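Local structure of BtGH115A (5BY3) at residues 28-33 / 66-71; 388-393 / 424-429; 595-600 / 615-620; 691-696 / 740-745. The protein acts as a family GH115 4-O-methyl-alpha-glucuronidase, removing 4-O-methyl-glucuronic acid from decorated arabinogalactans. One frame throughout, in Å; residues are numbered along the deposited sequence.

Following the chain from the N terminus, interaction 1 comes first: strand 68-72 returns beside strand 28-31 after helix 38-55 and strand 59-62, closing a loop in the N-terminal mixed sheet. Interaction 2 closes at residues 424-429, where the chain leaves helix 411-423 and meets strand 388-393 of the central parallel barrel. Interaction 3 is the shortest loop, folding 615-620 back onto helix 587-603. Interaction 4 pairs strands 689-696 and 741-748 in the C-terminal region. The four loops follow one another, with no nesting or crossing. Interactions 1 and 4 lie on opposite sides of the molecular centre, about 62 Å apart between centres; interactions 2 and 3 come within about 12 Å at their nearest atoms.

Interaction 1 (28-33 / 66-71); sequences VAIACS and GNIIVG
Ala31 and Ile69 face each other across two parallel strands, and the backbone around them carries the tight part of this contact. Ala31 uses both of its polar backbone atoms: its N donates to Ile68 O at 2.9 Å, and its O accepts from Val70 N, also at 2.9 Å. Gly66 lies so close to the first strand that a CB on it would clash with Ala31 N. On the face bearing Ile30, the two isoleucines lie side by side. Both place CG1 beside the backbone N (chi1 -49° in Ile30, -61° in Ile68), which runs the chains in the same direction and brings Ile30 CD1 to 4.1 Å from Ile68 CD1. Val28 CG2 comes up to the same Ile68 methyl, while Ile30 CG2 meets Val70 CG1 and Cys32 CB lies 3.8 Å from Val70 CG2. Leu44 and Leu51 of helix 38-55 pack against this face. On the other face Ala31 CB sits 3.9 Å from Ile69 CD1, and Leu78 touches both residues.

The start of the pairing is looser. Ala29 O takes a long but nearly straight bond from Ile68 N (3.3 Å, 175° at the hydrogen) and a weak, bent one from Asn67 N. Ala29 is partly exposed here, and Asn67 is exposed.

Strand 28-31 bonds to strand 59-62 along its other edge, so it is an inner strand with parallel neighbours on both sides. Strands 28-31 and 59-62 with helix 38-55 between them form a beta-alpha-beta unit, to which strand 68-72 adds the third parallel strand of an alpha/beta sheet.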
loop_
_atom_site.group_PDB
_atom_site.type_symbol
_atom_site.label_atom_id
_atom_site.label_comp_id
_atom_site.label_asym_id
_atom_site.label_seq_id
_atom_site.Cartn_x
_atom_site.Cartn_y
_atom_site.Cartn_z
ATOM N N VAL A 28 -21.868 -5.056 -30.998
ATOM C CA VAL A 28 -20.690 -5.869 -31.270
ATOM C C VAL A 28 -20.897 -7.280 -30.750
ATOM O O VAL A 28 -21.369 -7.445 -29.620
ATOM C CB VAL A 28 -19.408 -5.224 -30.685
ATOM C CG1 VAL A 28 -19.570 -4.877 -29.207
ATOM C CG2 VAL A 28 -18.189 -6.115 -30.915
ATOM N N ALA A 29 -20.561 -8.275 -31.583
ATOM C CA ALA A 29 -20.730 -9.702 -31.220
ATOM C C ALA A 29 -19.461 -10.281 -30.588
ATOM O O ALA A 29 -18.325 -10.115 -31.103
ATOM C CB ALA A 29 -21.143 -10.549 -32.427
ATOM N N ILE A 30 -19.666 -10.969 -29.469
ATOM C CA ILE A 30 -18.572 -11.525 -28.720
ATOM C C ILE A 30 -18.727 -13.044 -28.579
ATOM O O ILE A 30 -19.721 -13.508 -28.071
ATOM C CB ILE A 30 -18.371 -10.798 -27.365
ATOM C CG1 ILE A 30 -18.353 -9.245 -27.566
ATOM C CG2 ILE A 30 -17.080 -11.306 -26.739
ATOM C CD1 ILE A 30 -17.990 -8.372 -26.361
ATOM N N ALA A 31 -17.725 -13.790 -29.054
ATOM C CA ALA A 31 -17.701 -15.253 -29.049
ATOM C C ALA A 31 -16.994 -15.793 -27.798
ATOM O O ALA A 31 -15.819 -15.492 -27.563
ATOM C CB ALA A 31 -16.999 -15.736 -30.302
ATOM N N CYS A 32 -17.711 -16.579 -26.996
ATOM C CA CYS A 32 -17.180 -17.123 -25.742
ATOM C C CYS A 32 -17.958 -18.364 -25.400
ATOM O O CYS A 32 -19.183 -18.300 -25.259
ATOM C CB CYS A 32 -17.335 -16.127 -24.588
ATOM S SG CYS A 32 -16.874 -16.772 -22.950
ATOM N N SER A 33 -17.238 -19.476 -25.251
ATOM C CA SER A 33 -17.831 -20.761 -24.919
ATOM C C SER A 33 -18.463 -20.686 -23.535
ATOM O O SER A 33 -17.951 -19.984 -22.650
ATOM C CB SER A 33 -16.775 -21.865 -24.989
ATOM O OG SER A 33 -17.132 -22.976 -24.187
ATOM N N GLY A 66 -18.304 -14.202 -33.699
ATOM C CA GLY A 66 -17.996 -12.886 -33.149
ATOM C C GLY A 66 -16.947 -12.116 -33.919
ATOM O O GLY A 66 -16.153 -12.698 -34.660
ATOM N N ASN A 67 -16.973 -10.795 -33.760
ATOM C CA ASN A 67 -15.833 -9.942 -34.116
ATOM C C ASN A 67 -14.744 -9.815 -33.024
ATOM O O ASN A 67 -13.608 -9.474 -33.340
ATOM C CB ASN A 67 -16.293 -8.576 -34.640
ATOM C CG ASN A 67 -16.263 -8.508 -36.156
ATOM O OD1 ASN A 67 -15.190 -8.415 -36.763
ATOM N ND2 ASN A 67 -17.440 -8.553 -36.779
ATOM N N ILE A 68 -15.114 -10.084 -31.765
ATOM C CA ILE A 68 -14.186 -10.282 -30.653
ATOM C C ILE A 68 -14.381 -11.723 -30.214
ATOM O O ILE A 68 -15.476 -12.085 -29.781
ATOM C CB ILE A 68 -14.463 -9.372 -29.415
ATOM C CG1 ILE A 68 -14.354 -7.876 -29.745
ATOM C CG2 ILE A 68 -13.543 -9.738 -28.249
ATOM C CD1 ILE A 68 -14.861 -6.954 -28.645
ATOM N N ILE A 69 -13.315 -12.523 -30.305
ATOM C CA ILE A 69 -13.316 -13.925 -29.877
ATOM C C ILE A 69 -12.506 -14.035 -28.572
ATOM O O ILE A 69 -11.397 -13.476 -28.483
ATOM C CB ILE A 69 -12.652 -14.856 -30.940
ATOM C CG1 ILE A 69 -12.988 -14.472 -32.411
ATOM C CG2 ILE A 69 -12.900 -16.321 -30.601
ATOM C CD1 ILE A 69 -14.317 -14.963 -32.984
ATOM N N VAL A 70 -13.034 -14.752 -27.571
ATOM C CA VAL A 70 -12.315 -14.924 -26.304
ATOM C C VAL A 70 -12.314 -16.363 -25.804
ATOM O O VAL A 70 -13.348 -17.040 -25.837
ATOM C CB VAL A 70 -12.794 -13.960 -25.174
ATOM C CG1 VAL A 70 -13.196 -12.591 -25.714
ATOM C CG2 VAL A 70 -13.942 -14.540 -24.375
ATOM N N GLY A 71 -11.159 -16.813 -25.313
ATOM C CA GLY A 71 -11.097 -18.105 -24.639
ATOM C C GLY A 71 -9.773 -18.510 -24.025
ATOM O O GLY A 71 -8.698 -17.956 -24.330
#

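Interaction 2 (388-393 / 424-429); sequences NGVYYH and QGIQKM
Ile426 lies against the first residues of strand 388-393, and its side chain can be followed outward. CB is 3.9 Å from Asn388 O. At the branch, CG1 stands beside the backbone N (chi1 -58°) and reaches Asn388 CB at 4.2 Å, while CG2 presses on the main chain, 3.3 Å from Gly389 C. The same methyl comes within 3.8 Å of Val390 CB, the two side chains crossing at about a right angle. CD1, the tip, ends 4.2 Å from Gly389 O. Cutting it back to an alanine is likely to open a gap beside Gly389 and Val390, where CG2 now rests, and to leave Asn388 CB without CG1.

The strand, helix 411-423 and strand 429-433 make up one beta-alpha-beta crossover of the TIM barrel, and 424-428 leads from the helix into the second strand. Gly425, with positive phi, is the C-prime residue of the Schellman motif closing that helix, its N bonding to Tyr422 O. Beyond Ile426, Lys428 N donates to Asn388 O at 3.1 Å, almost straight (168°) but from above the carbonyl plane. The Asn388 amide points elsewhere, to Trp365 and Glu381 O, and the Lys428 ammonium forms a salt bridge with Glu161.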
loop_
_atom_site.group_PDB
_atom_site.type_symbol
_atom_site.label_atom_id
_atom_site.label_comp_id
_atom_site.label_asym_id
_atom_site.label_seq_id
_atom_site.Cartn_x
_atom_site.Cartn_y
_atom_site.Cartn_z
ATOM N N ASN A 388 8.227 -16.568 -1.322
ATOM C CA ASN A 388 8.116 -15.579 -0.255
ATOM C C ASN A 388 7.162 -14.453 -0.597
ATOM O O ASN A 388 7.215 -13.913 -1.708
ATOM C CB ASN A 388 9.496 -15.035 0.112
ATOM C CG ASN A 388 10.399 -16.101 0.714
ATOM O OD1 ASN A 388 10.500 -16.212 1.929
ATOM N ND2 ASN A 388 11.046 -16.900 -0.141
ATOM N N GLY A 389 6.310 -14.111 0.373
ATOM C CA GLY A 389 5.371 -13.011 0.259
ATOM C C GLY A 389 5.687 -11.799 1.136
ATOM O O GLY A 389 6.651 -11.807 1.922
ATOM N N VAL A 390 4.873 -10.750 0.989
ATOM C CA VAL A 390 4.944 -9.552 1.835
ATOM C C VAL A 390 3.561 -8.945 2.078
ATOM O O VAL A 390 2.722 -8.883 1.156
ATOM C CB VAL A 390 5.986 -8.494 1.333
ATOM C CG1 VAL A 390 5.571 -7.817 0.027
ATOM C CG2 VAL A 390 6.306 -7.470 2.418
ATOM N N TYR A 391 3.351 -8.564 3.342
ATOM C CA TYR A 391 2.202 -7.863 3.829
ATOM C C TYR A 391 2.719 -6.467 4.161
ATOM O O TYR A 391 3.544 -6.311 5.071
ATOM C CB TYR A 391 1.647 -8.557 5.074
ATOM C CG TYR A 391 0.588 -7.784 5.852
ATOM C CD1 TYR A 391 -0.466 -7.073 5.196
ATOM C CD2 TYR A 391 0.605 -7.785 7.250
ATOM C CE1 TYR A 391 -1.443 -6.377 5.936
ATOM C CE2 TYR A 391 -0.371 -7.089 7.989
ATOM C CZ TYR A 391 -1.379 -6.381 7.338
ATOM O OH TYR A 391 -2.316 -5.697 8.098
ATOM N N TYR A 392 2.228 -5.474 3.395
ATOM C CA TYR A 392 2.666 -4.073 3.420
ATOM C C TYR A 392 1.520 -3.153 3.849
ATOM O O TYR A 392 0.358 -3.457 3.562
ATOM C CB TYR A 392 3.153 -3.663 2.031
ATOM C CG TYR A 392 4.094 -2.448 1.973
ATOM C CD1 TYR A 392 5.464 -2.593 2.142
ATOM C CD2 TYR A 392 3.608 -1.167 1.706
ATOM C CE1 TYR A 392 6.318 -1.498 2.067
ATOM C CE2 TYR A 392 4.452 -0.075 1.621
ATOM C CZ TYR A 392 5.809 -0.252 1.802
ATOM O OH TYR A 392 6.664 0.812 1.720
ATOM N N HIS A 393 1.853 -2.041 4.515
ATOM C CA HIS A 393 0.862 -1.092 5.021
ATOM C C HIS A 393 0.917 0.253 4.324
ATOM O O HIS A 393 1.978 0.870 4.290
ATOM C CB HIS A 393 1.052 -0.835 6.527
ATOM C CG HIS A 393 0.562 -1.937 7.406
ATOM N ND1 HIS A 393 1.286 -3.093 7.629
ATOM C CD2 HIS A 393 -0.567 -2.052 8.142
ATOM C CE1 HIS A 393 0.619 -3.874 8.460
ATOM N NE2 HIS A 393 -0.508 -3.265 8.788
ATOM N N GLN A 424 14.967 -8.973 -3.897
ATOM C CA GLN A 424 15.377 -9.907 -2.865
ATOM C C GLN A 424 14.555 -11.196 -2.867
ATOM O O GLN A 424 14.656 -11.983 -1.945
ATOM C CB GLN A 424 15.391 -9.255 -1.474
ATOM C CG GLN A 424 16.380 -8.093 -1.304
ATOM C CD GLN A 424 17.837 -8.463 -1.539
ATOM O OE1 GLN A 424 18.573 -7.761 -2.245
ATOM N NE2 GLN A 424 18.258 -9.569 -0.959
ATOM N N GLY A 425 13.759 -11.426 -3.902
ATOM C CA GLY A 425 13.099 -12.712 -4.046
ATOM C C GLY A 425 11.735 -12.865 -3.388
ATOM O O GLY A 425 11.226 -13.987 -3.315
ATOM N N ILE A 426 11.128 -11.759 -2.927
ATOM C CA ILE A 426 9.721 -11.802 -2.462
ATOM C C ILE A 426 8.817 -11.653 -3.706
ATOM O O ILE A 426 8.532 -10.529 -4.139
ATOM C CB ILE A 426 9.423 -10.739 -1.383
ATOM C CG1 ILE A 426 10.352 -10.935 -0.185
ATOM C CG2 ILE A 426 7.948 -10.760 -0.989
ATOM C CD1 ILE A 426 10.266 -9.914 0.940
ATOM N N GLN A 427 8.392 -12.784 -4.280
ATOM C CA GLN A 427 7.741 -12.797 -5.601
ATOM C C GLN A 427 6.449 -13.615 -5.683
ATOM O O GLN A 427 5.817 -13.736 -6.752
ATOM C CB GLN A 427 8.703 -13.317 -6.669
ATOM C CG GLN A 427 10.061 -12.637 -6.740
ATOM C CD GLN A 427 10.872 -13.034 -7.977
ATOM O OE1 GLN A 427 10.450 -13.855 -8.804
ATOM N NE2 GLN A 427 12.040 -12.440 -8.108
ATOM N N LYS A 428 6.054 -14.202 -4.574
ATOM C CA LYS A 428 4.922 -15.092 -4.631
ATOM C C LYS A 428 3.606 -14.331 -4.345
ATOM O O LYS A 428 2.586 -14.535 -5.031
ATOM C CB LYS A 428 5.158 -16.264 -3.652
ATOM C CG LYS A 428 4.128 -17.373 -3.676
ATOM C CD LYS A 428 4.242 -18.273 -4.898
ATOM C CE LYS A 428 3.364 -19.495 -4.661
ATOM N NZ LYS A 428 3.809 -20.677 -5.459
HETATM N N MSE A 429 3.642 -13.452 -3.348
HETATM C CA MSE A 429 2.431 -12.959 -2.746
HETATM C C MSE A 429 2.662 -11.600 -2.140
HETATM O O MSE A 429 3.490 -11.435 -1.227
HETATM C CB MSE A 429 2.010 -13.972 -1.681
HETATM C CG MSE A 429 0.519 -14.042 -1.394
HETATM SE SE MSE A 429 0.064 -15.429 -0.053
HETATM C CE MSE A 429 0.509 -16.994 -1.190
#

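Interaction 3 (595-600 / 615-620); sequences SIAALT and MDFKPR
Phe617 presses its ring onto one side of the helix segment 595-600, and the apolar contacts account for most of what holds the two together. Ile596 CG2 comes in obliquely at the ring, 3.6 Å from Phe617 CD2. Ala597 N stands over one face of the ring and Lys618 CG over the other, both offset toward the rim; Ala597 CA is 3.7 Å from Phe617 CE1, and its CB is near CZ. Phe617 holds CG between its backbone N and carbonyl carbon (chi1 76°), the rotation that turns the ring to the helix. A turn further on, Thr600 brings CG2 to 3.7 Å from Met615 CG, the two side chains crossing at about a right angle.

The polar bonds named here run within a segment or to outside residues. Thr600 OG1 donates to Ile596 O at 2.7 Å, from the face of that carbonyl opposite the one used by Thr600 N; Tyr561 OH is a further partner of the hydroxyl. OG1 also lies 3.5 Å from Phe617 CD1, oblique to the ring. In the loop, Asp616 OD1 accepts from Lys618 N at 2.8 Å, while Met615 O takes a bond from an outside residue, Asn604 ND2.

Met615 is a selenomethionine in this model; its end leads away from the helix, and the side chain comes within about 6 Å of the bound nickel ion. The contact is a helix-loop junction: an Asx turn at Asp616 shapes the chain beside Phe617, whose ring packs across Ile596, Ala597 and Thr600 of helix 587-603.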
loop_
_atom_site.group_PDB
_atom_site.type_symbol
_atom_site.label_atom_id
_atom_site.label_comp_id
_atom_site.label_asym_id
_atom_site.label_seq_id
_atom_site.Cartn_x
_atom_site.Cartn_y
_atom_site.Cartn_z
ATOM N N SER A 595 -12.472 24.448 8.543
ATOM C CA SER A 595 -12.287 24.208 7.117
ATOM C C SER A 595 -12.196 22.693 6.736
ATOM O O SER A 595 -12.823 22.257 5.756
ATOM C CB SER A 595 -11.123 25.052 6.597
ATOM O OG SER A 595 -10.895 24.744 5.242
ATOM N N ILE A 596 -11.480 21.906 7.547
ATOM C CA ILE A 596 -11.401 20.428 7.435
ATOM C C ILE A 596 -12.816 19.838 7.473
ATOM O O ILE A 596 -13.156 18.996 6.663
ATOM C CB ILE A 596 -10.539 19.820 8.585
ATOM C CG1 ILE A 596 -9.118 20.353 8.559
ATOM C CG2 ILE A 596 -10.482 18.310 8.496
ATOM C CD1 ILE A 596 -8.416 20.333 9.915
ATOM N N ALA A 597 -13.625 20.307 8.435
ATOM C CA ALA A 597 -15.038 19.948 8.576
ATOM C C ALA A 597 -15.792 20.142 7.275
ATOM O O ALA A 597 -16.415 19.202 6.770
ATOM C CB ALA A 597 -15.669 20.807 9.657
ATOM N N ALA A 598 -15.701 21.369 6.744
ATOM C CA ALA A 598 -16.343 21.778 5.492
ATOM C C ALA A 598 -15.902 20.896 4.328
ATOM O O ALA A 598 -16.754 20.368 3.606
ATOM C CB ALA A 598 -16.085 23.264 5.199
ATOM N N LEU A 599 -14.580 20.714 4.173
ATOM C CA LEU A 599 -14.036 19.802 3.161
ATOM C C LEU A 599 -14.612 18.370 3.318
ATOM O O LEU A 599 -14.937 17.736 2.326
ATOM C CB LEU A 599 -12.503 19.811 3.202
ATOM C CG LEU A 599 -11.852 21.132 2.739
ATOM C CD1 LEU A 599 -10.386 21.251 3.128
ATOM C CD2 LEU A 599 -11.954 21.273 1.254
ATOM N N THR A 600 -14.797 17.903 4.559
ATOM C CA THR A 600 -15.293 16.554 4.802
ATOM C C THR A 600 -16.800 16.439 4.512
ATOM O O THR A 600 -17.273 15.362 4.031
ATOM C CB THR A 600 -14.956 16.099 6.231
ATOM O OG1 THR A 600 -13.578 16.341 6.453
ATOM C CG2 THR A 600 -15.261 14.611 6.460
HETATM N N MSE A 615 -15.865 9.142 4.668
HETATM C CA MSE A 615 -14.809 10.041 5.166
HETATM C C MSE A 615 -15.107 10.596 6.514
HETATM O O MSE A 615 -16.127 11.273 6.721
HETATM C CB MSE A 615 -14.511 11.199 4.239
HETATM C CG MSE A 615 -13.298 12.026 4.701
HETATM SE SE MSE A 615 -11.638 10.955 4.778
HETATM C CE MSE A 615 -11.485 10.649 2.832
ATOM N N ASP A 616 -14.186 10.326 7.435
ATOM C CA ASP A 616 -14.333 10.741 8.818
ATOM C C ASP A 616 -13.037 11.424 9.183
ATOM O O ASP A 616 -11.984 10.788 9.184
ATOM C CB ASP A 616 -14.598 9.519 9.707
ATOM C CG ASP A 616 -14.821 9.871 11.152
ATOM O OD1 ASP A 616 -14.379 10.951 11.584
ATOM O OD2 ASP A 616 -15.429 9.047 11.892
ATOM N N PHE A 617 -13.099 12.718 9.472
ATOM C CA PHE A 617 -11.880 13.446 9.752
ATOM C C PHE A 617 -11.357 13.266 11.194
ATOM O O PHE A 617 -10.306 13.824 11.550
ATOM C CB PHE A 617 -11.974 14.915 9.265
ATOM C CG PHE A 617 -12.811 15.855 10.139
ATOM C CD1 PHE A 617 -14.182 16.043 9.894
ATOM C CD2 PHE A 617 -12.204 16.636 11.136
ATOM C CE1 PHE A 617 -14.940 16.939 10.662
ATOM C CE2 PHE A 617 -12.962 17.549 11.891
ATOM C CZ PHE A 617 -14.334 17.697 11.661
ATOM N N LYS A 618 -12.097 12.486 12.003
ATOM C CA LYS A 618 -11.728 12.130 13.394
ATOM C C LYS A 618 -11.656 10.612 13.630
ATOM O O LYS A 618 -12.143 10.146 14.667
ATOM C CB LYS A 618 -12.671 12.772 14.438
ATOM C CG LYS A 618 -13.194 14.157 14.052
ATOM C CD LYS A 618 -13.966 14.840 15.184
ATOM C CE LYS A 618 -13.041 15.713 16.023
ATOM N NZ LYS A 618 -13.818 16.420 17.058
ATOM N N PRO A 619 -11.013 9.839 12.700
ATOM C CA PRO A 619 -10.997 8.369 12.860
ATOM C C PRO A 619 -10.418 7.963 14.206
ATOM O O PRO A 619 -9.403 8.508 14.639
ATOM C CB PRO A 619 -10.074 7.903 11.730
ATOM C CG PRO A 619 -9.204 9.082 11.419
ATOM C CD PRO A 619 -10.083 10.265 11.627
ATOM N N ARG A 620 -11.121 7.061 14.877
ATOM C CA ARG A 620 -10.803 6.599 16.218
ATOM C C ARG A 620 -10.793 7.715 17.305
ATOM O O ARG A 620 -10.335 7.486 18.406
ATOM C CB ARG A 620 -9.503 5.774 16.166
ATOM C CG ARG A 620 -9.421 4.609 17.140
ATOM C CD ARG A 620 -8.069 3.913 17.041
ATOM N NE ARG A 620 -7.532 3.694 18.371
ATOM C CZ ARG A 620 -6.264 3.846 18.723
ATOM N NH1 ARG A 620 -5.342 4.198 17.851
ATOM N NH2 ARG A 620 -5.909 3.608 19.967
#

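Interaction 4 (691-696 / 740-745); sequences EVDIRL and QAIRKI. With SO4 (sulfate ion), chain B.
An antiparallel strand pair of the GH115 C-terminal domain brings Arg695 beside Ile742 and Gln740, with Val692, Ile694 and Leu696 paired to Ile745, Arg743 and Ala741 through backbone bonds. Arg695 carries the polar side. Its CG stands beside the backbone N (chi1 -75°) and the chain bends at chi2, running alongside Ile742. Its NE donates to Asp693 OD1 at 2.9 Å, in the guanidinium plane but from above the carboxylate plane, forming a salt bridge. NH1 donates to Gln740 OE1 at 2.7 Å, in the plane of that carbonyl, although the amide and guanidinium planes stand 76° apart. Ile742 CD1 sits over one guanidinium face, 3.8 Å above it.

The other face of the pair, with Ile694 and Leu696, packs on Phe709 of strand 708-713, consistent with a galactose-binding-like beta sandwich.

A sulfate, probably from the crystallisation liquor, puts O1 2.6 Å from Arg695 NH2, with a weaker bond from NH1. A leucine in place of this arginine would probably leave Asp693 without its main charged partner and the Gln740 oxygen without its donor. Lys744 NZ also approaches Asp693, a long 3.8 Å from OD2, while Gln740 NE2 turns to Gln770 and Asp769.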
loop_
_atom_site.group_PDB
_atom_site.type_symbol
_atom_site.label_atom_id
_atom_site.label_comp_id
_atom_site.label_asym_id
_atom_site.label_seq_id
_atom_site.Cartn_x
_atom_site.Cartn_y
_atom_site.Cartn_z
ATOM N N GLU A 691 30.102 19.220 14.685
ATOM C CA GLU A 691 28.995 18.277 14.929
ATOM C C GLU A 691 28.461 17.759 13.605
ATOM O O GLU A 691 27.834 18.491 12.859
ATOM C CB GLU A 691 27.866 18.918 15.762
ATOM C CG GLU A 691 26.877 17.914 16.369
ATOM C CD GLU A 691 25.530 18.535 16.728
ATOM O OE1 GLU A 691 25.437 19.285 17.722
ATOM O OE2 GLU A 691 24.550 18.272 16.009
ATOM N N VAL A 692 28.701 16.496 13.309
ATOM C CA VAL A 692 28.197 15.920 12.059
ATOM C C VAL A 692 26.846 15.263 12.274
ATOM O O VAL A 692 26.735 14.359 13.086
ATOM C CB VAL A 692 29.221 14.948 11.436
ATOM C CG1 VAL A 692 28.721 14.405 10.092
ATOM C CG2 VAL A 692 30.549 15.670 11.280
ATOM N N ASP A 693 25.844 15.721 11.519
ATOM C CA ASP A 693 24.423 15.360 11.661
ATOM C C ASP A 693 24.026 14.644 10.378
ATOM O O ASP A 693 23.929 15.249 9.326
ATOM C CB ASP A 693 23.627 16.658 11.853
ATOM C CG ASP A 693 22.161 16.436 12.240
ATOM O OD1 ASP A 693 21.676 15.285 12.176
ATOM O OD2 ASP A 693 21.479 17.451 12.570
ATOM N N ILE A 694 23.844 13.342 10.470
ATOM C CA ILE A 694 23.637 12.479 9.307
ATOM C C ILE A 694 22.218 11.918 9.362
ATOM O O ILE A 694 21.794 11.375 10.389
ATOM C CB ILE A 694 24.660 11.318 9.256
ATOM C CG1 ILE A 694 26.081 11.867 9.246
ATOM C CG2 ILE A 694 24.445 10.446 8.026
ATOM C CD1 ILE A 694 27.138 10.818 9.508
ATOM N N ARG A 695 21.490 12.081 8.265
ATOM C CA ARG A 695 20.101 11.709 8.198
ATOM C C ARG A 695 19.988 10.625 7.124
ATOM O O ARG A 695 20.493 10.775 5.995
ATOM C CB ARG A 695 19.254 12.903 7.787
ATOM C CG ARG A 695 18.929 14.054 8.754
ATOM C CD ARG A 695 19.116 13.841 10.239
ATOM N NE ARG A 695 19.088 15.113 10.994
ATOM C CZ ARG A 695 18.020 15.905 11.178
ATOM N NH1 ARG A 695 16.831 15.617 10.640
ATOM N NH2 ARG A 695 18.139 17.017 11.905
ATOM N N LEU A 696 19.341 9.519 7.483
ATOM C CA LEU A 696 19.240 8.366 6.610
ATOM C C LEU A 696 17.807 7.878 6.583
ATOM O O LEU A 696 17.006 8.203 7.457
ATOM C CB LEU A 696 20.163 7.226 7.056
ATOM C CG LEU A 696 21.631 7.531 7.342
ATOM C CD1 LEU A 696 21.865 7.516 8.855
ATOM C CD2 LEU A 696 22.475 6.490 6.625
ATOM N N GLN A 740 13.132 9.611 9.274
ATOM C CA GLN A 740 14.595 9.621 9.224
ATOM C C GLN A 740 15.163 8.967 10.461
ATOM O O GLN A 740 14.712 9.275 11.591
ATOM C CB GLN A 740 15.172 11.042 9.159
ATOM C CG GLN A 740 14.829 11.859 7.935
ATOM C CD GLN A 740 15.554 13.166 7.899
ATOM O OE1 GLN A 740 15.646 13.862 8.900
ATOM N NE2 GLN A 740 16.093 13.505 6.747
ATOM N N ALA A 741 16.148 8.086 10.244
ATOM C CA ALA A 741 17.143 7.758 11.281
ATOM C C ALA A 741 18.097 8.929 11.342
ATOM O O ALA A 741 18.332 9.594 10.324
ATOM C CB ALA A 741 17.898 6.482 10.967
ATOM N N ILE A 742 18.618 9.191 12.540
ATOM C CA ILE A 742 19.387 10.374 12.832
ATOM C C ILE A 742 20.612 9.954 13.638
ATOM O O ILE A 742 20.459 9.354 14.712
ATOM C CB ILE A 742 18.604 11.404 13.671
ATOM C CG1 ILE A 742 17.383 11.958 12.912
ATOM C CG2 ILE A 742 19.546 12.532 14.164
ATOM C CD1 ILE A 742 16.639 13.093 13.648
ATOM N N ARG A 743 21.812 10.282 13.128
ATOM C CA ARG A 743 23.074 10.047 13.846
ATOM C C ARG A 743 23.909 11.316 13.896
ATOM O O ARG A 743 24.346 11.843 12.860
ATOM C CB ARG A 743 23.872 8.874 13.250
ATOM C CG ARG A 743 23.264 7.516 13.499
ATOM C CD ARG A 743 23.475 7.063 14.955
ATOM N NE ARG A 743 22.790 5.778 15.228
ATOM C CZ ARG A 743 21.551 5.644 15.725
ATOM N NH1 ARG A 743 20.808 6.697 16.026
ATOM N NH2 ARG A 743 21.039 4.431 15.893
ATOM N N LYS A 744 24.099 11.804 15.114
ATOM C CA LYS A 744 25.002 12.902 15.393
ATOM C C LYS A 744 26.351 12.381 15.863
ATOM O O LYS A 744 26.442 11.401 16.624
ATOM C CB LYS A 744 24.401 13.822 16.441
ATOM C CG LYS A 744 23.125 14.488 15.958
ATOM C CD LYS A 744 22.659 15.593 16.897
ATOM C CE LYS A 744 21.678 16.533 16.205
ATOM N NZ LYS A 744 20.428 15.837 15.818
ATOM N N ILE A 745 27.405 13.026 15.382
ATOM C CA ILE A 745 28.755 12.747 15.857
ATOM C C ILE A 745 29.551 14.038 16.020
ATOM O O ILE A 745 29.436 14.977 15.223
ATOM C CB ILE A 745 29.480 11.679 14.991
ATOM C CG1 ILE A 745 30.705 11.141 15.717
ATOM C CG2 ILE A 745 29.860 12.220 13.621
ATOM C CD1 ILE A 745 31.099 9.748 15.273
HETATM S S SO4 B . 14.512 18.637 12.753
HETATM O O1 SO4 B . 15.769 17.850 12.649
HETATM O O2 SO4 B . 14.410 19.290 14.087
HETATM O O3 SO4 B . 14.479 19.664 11.684
HETATM O O4 SO4 B . 13.366 17.712 12.619
#